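Local structure of Thiol:disulfide interchange protein DsbA (Neisseria meningitidis serogroup B, 2ZNM) at residues L69-M74 and R101-S106; F30-V35 and K93-Q98; S81-Q86 and G120-R125. The protein probably acts as a DsbA-type thiol:disulfide oxidoreductase in the periplasm, exchanging disulfides with other proteins through a redox-active cysteine pair. One frame throughout, in Å; residues are numbered along the deposited sequence.

Contact 1 of 3, residues L69-M74 and R101-S106; sequences LGLARM and RLENRS
Glu-103 lays its side chain against Leu-71, at the point where the turn 101-104 meets the first residues of helix 69-81. Its CB sits over the centre of the Arg-101 guanidinium face, on its own side of the contact. CG, placed beside the backbone N (chi1 -76°), packs 4.0 Å from Leu-71 CG. The chain then bends at chi2 (93°), which keeps CD against Leu-71 CG and CD2. At the tip, OE2 lies 3.9 Å from Leu-71 CG, while OE1 makes a long ion pair with Arg-101 NH1, by charge alone, since it lies well out of the guanidinium plane. The backbones come close beside it: Gly-70 CA and Glu-103 CA are 4.0 Å apart, and Gly-70 CA makes a CA-H...O contact of 3.5 Å to Glu-103 O. A water donates to both Gly-70 O and Leu-102 O, the latter at 2.7 Å. Deeper in, Met-74 (selenomethionine) turns its CE to 4.2 Å from Leu-102 CG, beside Trp-111 and helix 84-97. At the outer end, Arg-73 NH1 lies 3.9 Å from Arg-105 CD. Lacking a direct hydrogen bond, this joint of the helical domain relies on van der Waals packing, a CA-H...O contact and one bridging water; Arg-73 NE hydrogen-bonds Tyr-127 O, and Asp-128, salt-bridged to Arg-105 and weakly paired at long range with Arg-73 NH2, probably offsets the like charges.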
ATOM      1  N   LEU A  69      -5.138   2.513  12.889  1.00 57.97           N
ATOM      2  CA  LEU A  69      -6.318   2.759  12.064  1.00 56.51           C
ATOM      3  C   LEU A  69      -6.384   4.204  11.576  1.00 55.69           C
ATOM      4  O   LEU A  69      -6.944   4.482  10.517  1.00 55.77           O
ATOM      5  CB  LEU A  69      -7.599   2.424  12.832  1.00 56.38           C
ATOM      6  CG  LEU A  69      -8.038   0.962  12.920  1.00 56.16           C
ATOM      7  CD1 LEU A  69      -9.093   0.809  13.999  1.00 56.11           C
ATOM      8  CD2 LEU A  69      -8.559   0.441  11.567  1.00 55.51           C
ATOM      9  N   GLY A  70      -5.808   5.116  12.350  1.00 54.65           N
ATOM     10  CA  GLY A  70      -5.663   6.511  11.943  1.00 53.79           C
ATOM     11  C   GLY A  70      -4.737   6.711  10.754  1.00 52.87           C
ATOM     12  O   GLY A  70      -5.000   7.553   9.898  1.00 52.02           O
ATOM     13  N   LEU A  71      -3.652   5.939  10.708  1.00 52.86           N
ATOM     14  CA  LEU A  71      -2.705   5.987   9.581  1.00 53.07           C
ATOM     15  C   LEU A  71      -3.316   5.354   8.347  1.00 53.29           C
ATOM     16  O   LEU A  71      -3.099   5.834   7.230  1.00 53.81           O
ATOM     17  CB  LEU A  71      -1.378   5.296   9.917  1.00 52.75           C
ATOM     18  CG  LEU A  71      -0.375   6.060  10.790  1.00 52.73           C
ATOM     19  CD1 LEU A  71       1.001   5.361  10.795  1.00 51.50           C
ATOM     20  CD2 LEU A  71      -0.240   7.518  10.369  1.00 51.14           C
ATOM     21  N   ALA A  72      -4.086   4.286   8.562  1.00 52.75           N
ATOM     22  CA  ALA A  72      -4.816   3.626   7.489  1.00 52.89           C
ATOM     23  C   ALA A  72      -5.903   4.514   6.873  1.00 52.74           C
ATOM     24  O   ALA A  72      -6.120   4.479   5.658  1.00 53.18           O
ATOM     25  CB  ALA A  72      -5.409   2.299   7.978  1.00 52.45           C
ATOM     26  N   ARG A  73      -6.596   5.281   7.714  1.00 52.44           N
ATOM     27  CA  ARG A  73      -7.600   6.251   7.260  1.00 52.22           C
ATOM     28  C   ARG A  73      -6.999   7.386   6.419  1.00 52.72           C
ATOM     29  O   ARG A  73      -7.628   7.843   5.457  1.00 52.08           O
ATOM     30  CB  ARG A  73      -8.340   6.836   8.456  1.00 51.97           C
ATOM     31  CG  ARG A  73      -9.556   7.646   8.079  1.00 51.17           C
ATOM     32  CD  ARG A  73     -10.302   8.101   9.302  1.00 50.45           C
ATOM     33  NE  ARG A  73     -11.521   8.801   8.919  1.00 50.33           N
ATOM     34  CZ  ARG A  73     -12.437   9.244   9.767  1.00 49.59           C
ATOM     35  NH1 ARG A  73     -12.296   9.064  11.072  1.00 50.84           N
ATOM     36  NH2 ARG A  73     -13.502   9.869   9.302  1.00 51.25           N
HETATM   37  N   MSE A  74      -5.795   7.843   6.793  1.00 53.12           N
HETATM   38  CA  MSE A  74      -5.040   8.791   5.970  1.00 53.59           C
HETATM   39  C   MSE A  74      -4.723   8.208   4.578  1.00 53.26           C
HETATM   40  O   MSE A  74      -4.973   8.854   3.552  1.00 52.66           O
HETATM   41  CB  MSE A  74      -3.761   9.241   6.679  1.00 54.42           C
HETATM   42  CG  MSE A  74      -2.975  10.318   5.930  1.00 57.73           C
HETATM   43 SE   MSE A  74      -4.034  11.926   5.485  1.00 70.57          SE
HETATM   44  CE  MSE A  74      -3.881  12.916   7.173  1.00 63.08           C
ATOM     45  N   ARG A 101       0.549  13.938  16.372  1.00 50.74           N
ATOM     46  CA  ARG A 101      -0.086  12.636  16.325  1.00 51.27           C
ATOM     47  C   ARG A 101      -1.082  12.602  15.149  1.00 51.47           C
ATOM     48  O   ARG A 101      -2.282  12.839  15.321  1.00 51.53           O
ATOM     49  CB  ARG A 101      -0.763  12.323  17.671  1.00 51.39           C
ATOM     50  CG  ARG A 101      -1.456  10.971  17.711  1.00 52.64           C
ATOM     51  CD  ARG A 101      -1.653  10.452  19.130  1.00 54.67           C
ATOM     52  NE  ARG A 101      -2.090   9.057  19.096  1.00 57.30           N
ATOM     53  CZ  ARG A 101      -1.281   8.027  18.847  1.00 58.39           C
ATOM     54  NH1 ARG A 101       0.017   8.230  18.625  1.00 59.50           N
ATOM     55  NH2 ARG A 101      -1.764   6.793  18.828  1.00 57.11           N
ATOM     56  N   LEU A 102      -0.566  12.306  13.954  1.00 51.37           N
ATOM     57  CA  LEU A 102      -1.364  12.317  12.726  1.00 51.14           C
ATOM     58  C   LEU A 102      -2.485  11.268  12.720  1.00 51.31           C
ATOM     59  O   LEU A 102      -3.424  11.360  11.916  1.00 51.21           O
ATOM     60  CB  LEU A 102      -0.455  12.135  11.504  1.00 51.03           C
ATOM     61  CG  LEU A 102      -0.920  12.662  10.135  1.00 50.67           C
ATOM     62  CD1 LEU A 102      -1.122  14.168  10.118  1.00 49.24           C
ATOM     63  CD2 LEU A 102       0.069  12.280   9.070  1.00 51.33           C
ATOM     64  N   GLU A 103      -2.378  10.282  13.619  1.00 51.16           N
ATOM     65  CA  GLU A 103      -3.386   9.227  13.786  1.00 51.06           C
ATOM     66  C   GLU A 103      -4.706   9.788  14.293  1.00 50.67           C
ATOM     67  O   GLU A 103      -5.737   9.150  14.190  1.00 51.20           O
ATOM     68  CB  GLU A 103      -2.910   8.167  14.785  1.00 51.04           C
ATOM     69  CG  GLU A 103      -1.883   7.197  14.261  1.00 52.79           C
ATOM     70  CD  GLU A 103      -0.448   7.642  14.550  1.00 55.18           C
ATOM     71  OE1 GLU A 103      -0.217   8.853  14.795  1.00 55.45           O
ATOM     72  OE2 GLU A 103       0.448   6.771  14.535  1.00 56.01           O
ATOM     73  N   ASN A 104      -4.646  10.973  14.875  1.00 50.54           N
ATOM     74  CA  ASN A 104      -5.805  11.628  15.441  1.00 50.14           C
ATOM     75  C   ASN A 104      -6.496  12.485  14.384  1.00 49.63           C
ATOM     76  O   ASN A 104      -5.856  13.318  13.750  1.00 49.32           O
ATOM     77  CB  ASN A 104      -5.356  12.484  16.622  1.00 49.86           C
ATOM     78  CG  ASN A 104      -6.506  13.140  17.329  1.00 50.94           C
ATOM     79  OD1 ASN A 104      -7.156  12.527  18.173  1.00 52.71           O
ATOM     80  ND2 ASN A 104      -6.760  14.401  17.005  1.00 50.76           N
ATOM     81  N   ARG A 105      -7.800  12.276  14.208  1.00 49.45           N
ATOM     82  CA  ARG A 105      -8.597  12.994  13.203  1.00 49.42           C
ATOM     83  C   ARG A 105      -8.455  14.523  13.221  1.00 49.22           C
ATOM     84  O   ARG A 105      -8.221  15.139  12.177  1.00 49.17           O
ATOM     85  CB  ARG A 105     -10.082  12.624  13.306  1.00 49.32           C
ATOM     86  CG  ARG A 105     -10.939  13.268  12.218  1.00 49.19           C
ATOM     87  CD  ARG A 105     -12.342  12.736  12.265  1.00 50.05           C
ATOM     88  NE  ARG A 105     -13.309  13.604  11.600  1.00 49.92           N
ATOM     89  CZ  ARG A 105     -14.057  14.508  12.225  1.00 50.04           C
ATOM     90  NH1 ARG A 105     -13.941  14.681  13.536  1.00 50.28           N
ATOM     91  NH2 ARG A 105     -14.926  15.244  11.540  1.00 50.72           N
ATOM     92  N   SER A 106      -8.619  15.129  14.392  1.00 48.88           N
ATOM     93  CA  SER A 106      -8.568  16.579  14.485  1.00 49.08           C
ATOM     94  C   SER A 106      -7.160  17.123  14.219  1.00 49.14           C
ATOM     95  O   SER A 106      -7.014  18.205  13.649  1.00 48.99           O
ATOM     96  CB  SER A 106      -9.127  17.074  15.823  1.00 49.12           C
ATOM     97  OG  SER A 106      -8.410  16.533  16.908  1.00 49.04           O
TER
HETATM   98  O   HOH W   1      -4.953  10.035  10.088  1.00 43.20           O

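Contact 2 of 3, residues F30-V35 and K93-Q98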
ATOM      1  N   PHE A  30       1.996  -1.555   3.064  1.00 50.22           N
ATOM      2  CA  PHE A  30       3.009  -0.570   3.423  1.00 50.01           C
ATOM      3  C   PHE A  30       2.632   0.173   4.713  1.00 50.64           C
ATOM      4  O   PHE A  30       1.528   0.017   5.247  1.00 50.87           O
ATOM      5  CB  PHE A  30       3.162   0.451   2.284  1.00 49.70           C
ATOM      6  CG  PHE A  30       2.101   1.526   2.286  1.00 48.67           C
ATOM      7  CD1 PHE A  30       0.835   1.269   1.812  1.00 48.04           C
ATOM      8  CD2 PHE A  30       2.378   2.801   2.790  1.00 49.64           C
ATOM      9  CE1 PHE A  30      -0.142   2.241   1.832  1.00 47.41           C
ATOM     10  CE2 PHE A  30       1.408   3.775   2.812  1.00 47.34           C
ATOM     11  CZ  PHE A  30       0.141   3.492   2.326  1.00 48.22           C
ATOM     12  N   GLY A  31       3.564   0.991   5.197  1.00 51.02           N
ATOM     13  CA  GLY A  31       3.312   1.902   6.298  1.00 51.20           C
ATOM     14  C   GLY A  31       3.937   3.240   5.989  1.00 51.47           C
ATOM     15  O   GLY A  31       4.950   3.304   5.297  1.00 52.25           O
ATOM     16  N   TYR A  32       3.342   4.315   6.495  1.00 51.88           N
ATOM     17  CA  TYR A  32       3.947   5.652   6.401  1.00 51.80           C
ATOM     18  C   TYR A  32       5.187   5.826   7.291  1.00 52.08           C
ATOM     19  O   TYR A  32       5.853   6.876   7.256  1.00 52.26           O
ATOM     20  CB  TYR A  32       2.916   6.727   6.720  1.00 51.57           C
ATOM     21  CG  TYR A  32       1.917   6.975   5.620  1.00 52.15           C
ATOM     22  CD1 TYR A  32       2.320   7.505   4.388  1.00 52.39           C
ATOM     23  CD2 TYR A  32       0.565   6.706   5.812  1.00 51.75           C
ATOM     24  CE1 TYR A  32       1.402   7.740   3.370  1.00 52.08           C
ATOM     25  CE2 TYR A  32      -0.367   6.936   4.800  1.00 53.01           C
ATOM     26  CZ  TYR A  32       0.061   7.458   3.586  1.00 52.61           C
ATOM     27  OH  TYR A  32      -0.852   7.695   2.592  1.00 53.49           O
ATOM     28  N   PHE A  33       5.482   4.810   8.103  1.00 51.86           N
ATOM     29  CA  PHE A  33       6.693   4.792   8.917  1.00 51.92           C
ATOM     30  C   PHE A  33       7.855   4.096   8.187  1.00 52.01           C
ATOM     31  O   PHE A  33       8.926   3.899   8.779  1.00 51.92           O
ATOM     32  CB  PHE A  33       6.410   4.075  10.242  1.00 51.72           C
ATOM     33  CG  PHE A  33       5.643   2.812  10.061  1.00 52.27           C
ATOM     34  CD1 PHE A  33       6.249   1.693   9.497  1.00 51.62           C
ATOM     35  CD2 PHE A  33       4.296   2.753  10.397  1.00 51.27           C
ATOM     36  CE1 PHE A  33       5.525   0.535   9.290  1.00 52.46           C
ATOM     37  CE2 PHE A  33       3.584   1.612  10.200  1.00 50.24           C
ATOM     38  CZ  PHE A  33       4.185   0.499   9.641  1.00 51.53           C
ATOM     39  N   CYS A  34       7.626   3.690   6.928  1.00 51.88           N
ATOM     40  CA  CYS A  34       8.680   3.141   6.070  1.00 52.25           C
ATOM     41  C   CYS A  34       9.526   4.307   5.581  1.00 51.84           C
ATOM     42  O   CYS A  34       9.001   5.235   4.976  1.00 51.83           O
ATOM     43  CB  CYS A  34       8.098   2.368   4.869  1.00 52.73           C
ATOM     44  SG  CYS A  34       7.090   0.868   5.238  1.00 56.25           S
ATOM     45  N   VAL A  35      10.827   4.277   5.856  1.00 51.71           N
ATOM     46  CA  VAL A  35      11.674   5.442   5.592  1.00 51.69           C
ATOM     47  C   VAL A  35      12.324   5.383   4.209  1.00 52.17           C
ATOM     48  O   VAL A  35      13.124   4.488   3.901  1.00 51.50           O
ATOM     49  CB  VAL A  35      12.711   5.711   6.725  1.00 51.72           C
ATOM     50  CG1 VAL A  35      13.560   6.965   6.421  1.00 50.45           C
ATOM     51  CG2 VAL A  35      11.988   5.878   8.057  1.00 51.40           C
ATOM     52  N   LYS A  93       6.516  12.499   5.507  1.00 49.83           N
ATOM     53  CA  LYS A  93       7.402  13.421   6.207  1.00 50.36           C
ATOM     54  C   LYS A  93       6.857  13.769   7.583  1.00 50.31           C
ATOM     55  O   LYS A  93       7.619  13.945   8.530  1.00 51.29           O
ATOM     56  CB  LYS A  93       7.601  14.694   5.383  1.00 49.82           C
ATOM     57  CG  LYS A  93       8.506  15.741   6.044  1.00 51.43           C
ATOM     58  CD  LYS A  93       8.832  16.889   5.111  1.00 51.38           C
ATOM     59  CE  LYS A  93       9.008  18.176   5.872  1.00 54.41           C
ATOM     60  NZ  LYS A  93       9.694  19.207   5.013  1.00 57.26           N
ATOM     61  N   ALA A  94       5.538  13.889   7.675  1.00 50.20           N
ATOM     62  CA  ALA A  94       4.865  14.222   8.918  1.00 49.98           C
ATOM     63  C   ALA A  94       4.978  13.027   9.880  1.00 49.88           C
ATOM     64  O   ALA A  94       5.251  13.196  11.057  1.00 49.98           O
ATOM     65  CB  ALA A  94       3.411  14.569   8.633  1.00 49.84           C
ATOM     66  N   VAL A  95       4.779  11.823   9.352  1.00 49.53           N
ATOM     67  CA  VAL A  95       4.938  10.598  10.116  1.00 49.28           C
ATOM     68  C   VAL A  95       6.407  10.440  10.583  1.00 49.54           C
ATOM     69  O   VAL A  95       6.644  10.125  11.757  1.00 49.64           O
ATOM     70  CB  VAL A  95       4.377   9.373   9.330  1.00 49.10           C
ATOM     71  CG1 VAL A  95       4.628   8.065  10.067  1.00 50.06           C
ATOM     72  CG2 VAL A  95       2.869   9.534   9.091  1.00 48.07           C
ATOM     73  N   TYR A  96       7.371  10.729   9.694  1.00 49.53           N
ATOM     74  CA  TYR A  96       8.814  10.686  10.027  1.00 49.15           C
ATOM     75  C   TYR A  96       9.225  11.632  11.144  1.00 48.98           C
ATOM     76  O   TYR A  96      10.053  11.289  11.977  1.00 49.26           O
ATOM     77  CB  TYR A  96       9.705  11.033   8.830  1.00 48.51           C
ATOM     78  CG  TYR A  96       9.653  10.117   7.622  1.00 49.67           C
ATOM     79  CD1 TYR A  96       8.957   8.902   7.643  1.00 48.34           C
ATOM     80  CD2 TYR A  96      10.334  10.463   6.452  1.00 49.02           C
ATOM     81  CE1 TYR A  96       8.922   8.079   6.511  1.00 47.81           C
ATOM     82  CE2 TYR A  96      10.302   9.641   5.332  1.00 48.54           C
ATOM     83  CZ  TYR A  96       9.596   8.460   5.366  1.00 47.55           C
ATOM     84  OH  TYR A  96       9.574   7.663   4.246  1.00 47.16           O
ATOM     85  N   GLU A  97       8.689  12.843  11.138  1.00 48.86           N
ATOM     86  CA  GLU A  97       9.124  13.863  12.094  1.00 48.66           C
ATOM     87  C   GLU A  97       8.588  13.630  13.510  1.00 48.42           C
ATOM     88  O   GLU A  97       9.209  14.039  14.491  1.00 47.26           O
ATOM     89  CB  GLU A  97       8.753  15.254  11.575  1.00 48.69           C
ATOM     90  CG  GLU A  97       9.431  15.599  10.234  1.00 50.11           C
ATOM     91  CD  GLU A  97       9.385  17.074   9.908  1.00 52.39           C
ATOM     92  OE1 GLU A  97       8.372  17.721  10.254  1.00 53.37           O
ATOM     93  OE2 GLU A  97      10.364  17.591   9.315  1.00 52.66           O
ATOM     94  N   GLN A  98       7.430  12.967  13.588  1.00 48.50           N
ATOM     95  CA  GLN A  98       6.762  12.606  14.856  1.00 49.02           C
ATOM     96  C   GLN A  98       6.373  13.794  15.758  1.00 48.68           C
ATOM     97  O   GLN A  98       6.132  13.609  16.959  1.00 49.48           O
ATOM     98  CB  GLN A  98       7.592  11.591  15.656  1.00 48.64           C
ATOM     99  CG  GLN A  98       7.751  10.239  15.010  1.00 49.44           C
ATOM    100  CD  GLN A  98       8.336   9.203  15.967  1.00 50.30           C
ATOM    101  OE1 GLN A  98       9.553   9.146  16.183  1.00 51.36           O
ATOM    102  NE2 GLN A  98       7.466   8.376  16.544  1.00 51.79           N
TER
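Tyr-96 reaches from helix 84-97 to the redox-active loop and donates a hydrogen bond from OH to Cys-34 O, 2.6 Å long. The bond meets a lone pair in the carbonyl plane, with a C=O...donor angle of 139°, and the oxygen lies at the edge of the tyrosine ring. CG stands beside the backbone N and chi2 is close to zero (-8°), which turns the CE1 edge of the ring toward the loop; CE1 comes 3.4 Å from Tyr-32 O, which approaches the ring obliquely. Over one ring face hangs Val-35 CG2, 4.1 Å from CE1 of Tyr-96 and offset toward the rim. The ring of His-39 also meets that of Tyr-96.

One helix position earlier, Val-95 points toward the loop and divides its methyls: CG1 rests 3.3 Å from Tyr-32 O, and CG2 packs 3.7 Å from Tyr-32 CB. The Tyr-32 ring itself heads away from helix residues 93-98. Phe-30 sets its edge against one Tyr-32 face, with CE2 over the ring centre, and Tyr-32 OH is tied to Asn-88 further back on the same helix.

The loop residues Gly-31 to Cys-34 form a type I turn, in which Gly-31 N makes a weak hydrogen bond to Cys-34 SG. Cys-34 is the first cysteine of the predicted redox-active pair, whose disulfide is absent here, and Thr-151 touches its side chain. Since Tyr-96 OH also hydrogen-bonds His-36 N, a single hydroxyl grips the backbone on both sides of Val-35, and the helical domain thereby probably helps hold the shape of the active-site loop contributed by the thioredoxin fold.

Contact 3 of 3, residues S81-Q86 and G120-R125; sequences SGLKYQ and GKKLMR
Ser-81 and Leu-123 meet near the C-terminal end of helix 69-81, against helix 120-127. In the serine, chi1 of 56° folds the OG back over its own backbone, where it hydrogen-bonds Ala-77 O and Val-78 O. That same hydroxyl lies 3.4 Å from Leu-123 CD1. Leu-123 places CG away from its backbone N (chi1 -174°) and also packs on Ala-77, Val-78 and Phe-118. Just past Ser-81, Gly-82 closes the helix with a Schellman motif; Leu-83 then occupies the N-cap position of helix 84-97, and the hairpin formed by these two helices belongs to the all-helical domain that DsbA proteins insert into the thioredoxin fold. Leu-83 turns its CD1 methyl to 3.9 Å from both Leu-123 CB and Leu-123 N, the two side chains meeting at a slant. Lys-122 runs extended as far as CE and only then bends (chi4 63°); its CE lies 3.5 Å from Ser-81 O, with CG near Leu-83 CD1. Within helix 120-127, the Arg-125 guanidinium lays one face over Lys-122 CA.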
ATOM      1  N   SER A  81      -9.046  10.584  -2.610  1.00 50.37           N
ATOM      2  CA  SER A  81      -9.077  11.977  -3.058  1.00 49.79           C
ATOM      3  C   SER A  81      -8.386  12.149  -4.422  1.00 49.51           C
ATOM      4  O   SER A  81      -8.543  13.174  -5.081  1.00 49.46           O
ATOM      5  CB  SER A  81      -8.452  12.897  -2.006  1.00 49.45           C
ATOM      6  OG  SER A  81      -7.124  12.491  -1.688  1.00 49.23           O
ATOM      7  N   GLY A  82      -7.649  11.124  -4.843  1.00 49.54           N
ATOM      8  CA  GLY A  82      -6.825  11.190  -6.041  1.00 50.06           C
ATOM      9  C   GLY A  82      -5.586  12.064  -5.855  1.00 50.41           C
ATOM     10  O   GLY A  82      -5.097  12.657  -6.807  1.00 50.10           O
ATOM     11  N   LEU A  83      -5.067  12.133  -4.630  1.00 51.03           N
ATOM     12  CA  LEU A  83      -3.954  13.035  -4.318  1.00 51.44           C
ATOM     13  C   LEU A  83      -2.643  12.320  -3.962  1.00 51.94           C
ATOM     14  O   LEU A  83      -1.804  12.880  -3.271  1.00 52.02           O
ATOM     15  CB  LEU A  83      -4.354  14.014  -3.203  1.00 50.98           C
ATOM     16  CG  LEU A  83      -5.341  15.144  -3.513  1.00 50.99           C
ATOM     17  CD1 LEU A  83      -5.739  15.856  -2.218  1.00 50.84           C
ATOM     18  CD2 LEU A  83      -4.798  16.157  -4.525  1.00 49.18           C
ATOM     19  N   LYS A  84      -2.459  11.099  -4.450  1.00 52.81           N
ATOM     20  CA  LYS A  84      -1.275  10.314  -4.114  1.00 54.21           C
ATOM     21  C   LYS A  84       0.028  11.105  -4.273  1.00 53.68           C
ATOM     22  O   LYS A  84       0.772  11.275  -3.310  1.00 53.61           O
ATOM     23  CB  LYS A  84      -1.233   9.007  -4.915  1.00 54.33           C
ATOM     24  CG  LYS A  84      -2.214   7.933  -4.439  1.00 56.69           C
ATOM     25  CD  LYS A  84      -1.905   6.580  -5.090  1.00 57.10           C
ATOM     26  CE  LYS A  84      -3.079   5.576  -4.969  1.00 61.88           C
ATOM     27  NZ  LYS A  84      -3.174   4.836  -3.659  1.00 62.64           N
ATOM     28  N   TYR A  85       0.282  11.627  -5.472  1.00 54.13           N
ATOM     29  CA  TYR A  85       1.578  12.269  -5.760  1.00 54.30           C
ATOM     30  C   TYR A  85       1.722  13.667  -5.202  1.00 53.50           C
ATOM     31  O   TYR A  85       2.834  14.152  -5.040  1.00 53.79           O
ATOM     32  CB  TYR A  85       1.889  12.239  -7.265  1.00 54.98           C
ATOM     33  CG  TYR A  85       1.652  10.871  -7.854  1.00 55.77           C
ATOM     34  CD1 TYR A  85       2.358   9.762  -7.385  1.00 55.64           C
ATOM     35  CD2 TYR A  85       0.695  10.676  -8.849  1.00 56.42           C
ATOM     36  CE1 TYR A  85       2.126   8.503  -7.903  1.00 56.83           C
ATOM     37  CE2 TYR A  85       0.454   9.415  -9.371  1.00 56.32           C
ATOM     38  CZ  TYR A  85       1.169   8.340  -8.892  1.00 56.90           C
ATOM     39  OH  TYR A  85       0.944   7.094  -9.417  1.00 58.57           O
ATOM     40  N   GLN A  86       0.599  14.315  -4.918  1.00 53.30           N
ATOM     41  CA  GLN A  86       0.612  15.670  -4.360  1.00 53.00           C
ATOM     42  C   GLN A  86       0.706  15.625  -2.833  1.00 52.24           C
ATOM     43  O   GLN A  86       1.213  16.557  -2.218  1.00 52.17           O
ATOM     44  CB  GLN A  86      -0.650  16.444  -4.772  1.00 53.36           C
ATOM     45  CG  GLN A  86      -0.774  16.805  -6.259  1.00 55.16           C
ATOM     46  CD  GLN A  86      -1.105  15.614  -7.161  1.00 58.16           C
ATOM     47  OE1 GLN A  86      -0.738  15.598  -8.344  1.00 59.92           O
ATOM     48  NE2 GLN A  86      -1.806  14.622  -6.616  1.00 58.72           N
ATOM     49  N   GLY A 120      -5.821  20.622   0.802  1.00 50.60           N
ATOM     50  CA  GLY A 120      -6.009  19.909   2.055  1.00 50.33           C
ATOM     51  C   GLY A 120      -7.482  19.719   2.358  1.00 50.13           C
ATOM     52  O   GLY A 120      -7.863  18.757   3.036  1.00 49.69           O
ATOM     53  N   LYS A 121      -8.294  20.645   1.848  1.00 50.03           N
ATOM     54  CA  LYS A 121      -9.754  20.584   1.935  1.00 50.15           C
ATOM     55  C   LYS A 121     -10.310  19.388   1.163  1.00 50.31           C
ATOM     56  O   LYS A 121     -11.199  18.696   1.658  1.00 50.36           O
ATOM     57  CB  LYS A 121     -10.384  21.886   1.427  1.00 49.94           C
ATOM     58  CG  LYS A 121     -10.432  22.994   2.466  1.00 50.19           C
ATOM     59  CD  LYS A 121     -10.822  24.343   1.878  1.00 50.17           C
ATOM     60  CE  LYS A 121     -10.693  25.439   2.930  1.00 50.68           C
ATOM     61  NZ  LYS A 121     -10.665  26.824   2.363  1.00 50.70           N
ATOM     62  N   LYS A 122      -9.776  19.144  -0.035  1.00 50.55           N
ATOM     63  CA  LYS A 122     -10.168  17.979  -0.844  1.00 50.98           C
ATOM     64  C   LYS A 122      -9.777  16.661  -0.178  1.00 50.89           C
ATOM     65  O   LYS A 122     -10.540  15.695  -0.192  1.00 51.01           O
ATOM     66  CB  LYS A 122      -9.582  18.056  -2.257  1.00 51.16           C
ATOM     67  CG  LYS A 122      -9.902  16.841  -3.112  1.00 52.18           C
ATOM     68  CD  LYS A 122      -9.492  17.019  -4.555  1.00 53.71           C
ATOM     69  CE  LYS A 122     -10.344  16.128  -5.459  1.00 55.72           C
ATOM     70  NZ  LYS A 122     -11.804  16.491  -5.427  1.00 55.67           N
ATOM     71  N   LEU A 123      -8.584  16.639   0.405  1.00 50.94           N
ATOM     72  CA  LEU A 123      -8.105  15.492   1.146  1.00 50.91           C
ATOM     73  C   LEU A 123      -8.980  15.160   2.351  1.00 51.22           C
ATOM     74  O   LEU A 123      -9.216  13.987   2.650  1.00 50.62           O
ATOM     75  CB  LEU A 123      -6.673  15.737   1.617  1.00 50.88           C
ATOM     76  CG  LEU A 123      -5.963  14.565   2.293  1.00 50.29           C
ATOM     77  CD1 LEU A 123      -6.020  13.333   1.407  1.00 50.31           C
ATOM     78  CD2 LEU A 123      -4.530  14.927   2.634  1.00 50.76           C
HETATM   79  N   MSE A 124      -9.430  16.196   3.050  1.00 51.73           N
HETATM   80  CA  MSE A 124     -10.222  16.019   4.258  1.00 52.84           C
HETATM   81  C   MSE A 124     -11.675  15.640   3.969  1.00 52.19           C
HETATM   82  O   MSE A 124     -12.309  14.956   4.765  1.00 52.21           O
HETATM   83  CB  MSE A 124     -10.124  17.257   5.155  1.00 54.17           C
HETATM   84  CG  MSE A 124      -8.806  17.345   5.915  1.00 57.45           C
HETATM   85 SE   MSE A 124      -8.333  15.673   6.864  1.00 70.38          SE
HETATM   86  CE  MSE A 124      -6.958  14.948   5.696  1.00 61.58           C
ATOM     87  N   ARG A 125     -12.176  16.079   2.817  1.00 51.53           N
ATOM     88  CA  ARG A 125     -13.480  15.672   2.296  1.00 51.22           C
ATOM     89  C   ARG A 125     -13.496  14.159   2.071  1.00 50.68           C
ATOM     90  O   ARG A 125     -14.456  13.490   2.419  1.00 50.50           O
ATOM     91  CB  ARG A 125     -13.750  16.407   0.981  1.00 51.12           C
ATOM     92  CG  ARG A 125     -15.070  17.139   0.923  1.00 52.14           C
ATOM     93  CD  ARG A 125     -14.914  18.508   0.249  1.00 53.42           C
ATOM     94  NE  ARG A 125     -14.275  18.422  -1.069  1.00 54.46           N
ATOM     95  CZ  ARG A 125     -13.537  19.388  -1.621  1.00 54.70           C
ATOM     96  NH1 ARG A 125     -13.320  20.535  -0.981  1.00 53.96           N
ATOM     97  NH2 ARG A 125     -13.006  19.200  -2.821  1.00 55.18           N
TER

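How the contacts relate
All three contacts bear on the helical domain, but at different levels. Contacts 1 and 3 are partly buried and stay within it, drawing on both ends of helix 69-81; they touch through two selenomethionines, Met-74 CE lying 4.0 Å from Met-124 CE. Contact 2 is a surface contact that crosses to the thioredoxin fold, and it alone has a direct hydrogen bond between its segments. It meets contact 1 through Val-95, whose CG2 is 3.9 Å from Leu-71 CD2. Contacts 2 and 3 share helix 84-97 at opposite ends, with nearest atoms about 7 Å apart. Water and arginines mark contact 1, aliphatic packing contact 3, and aromatic rings contact 2.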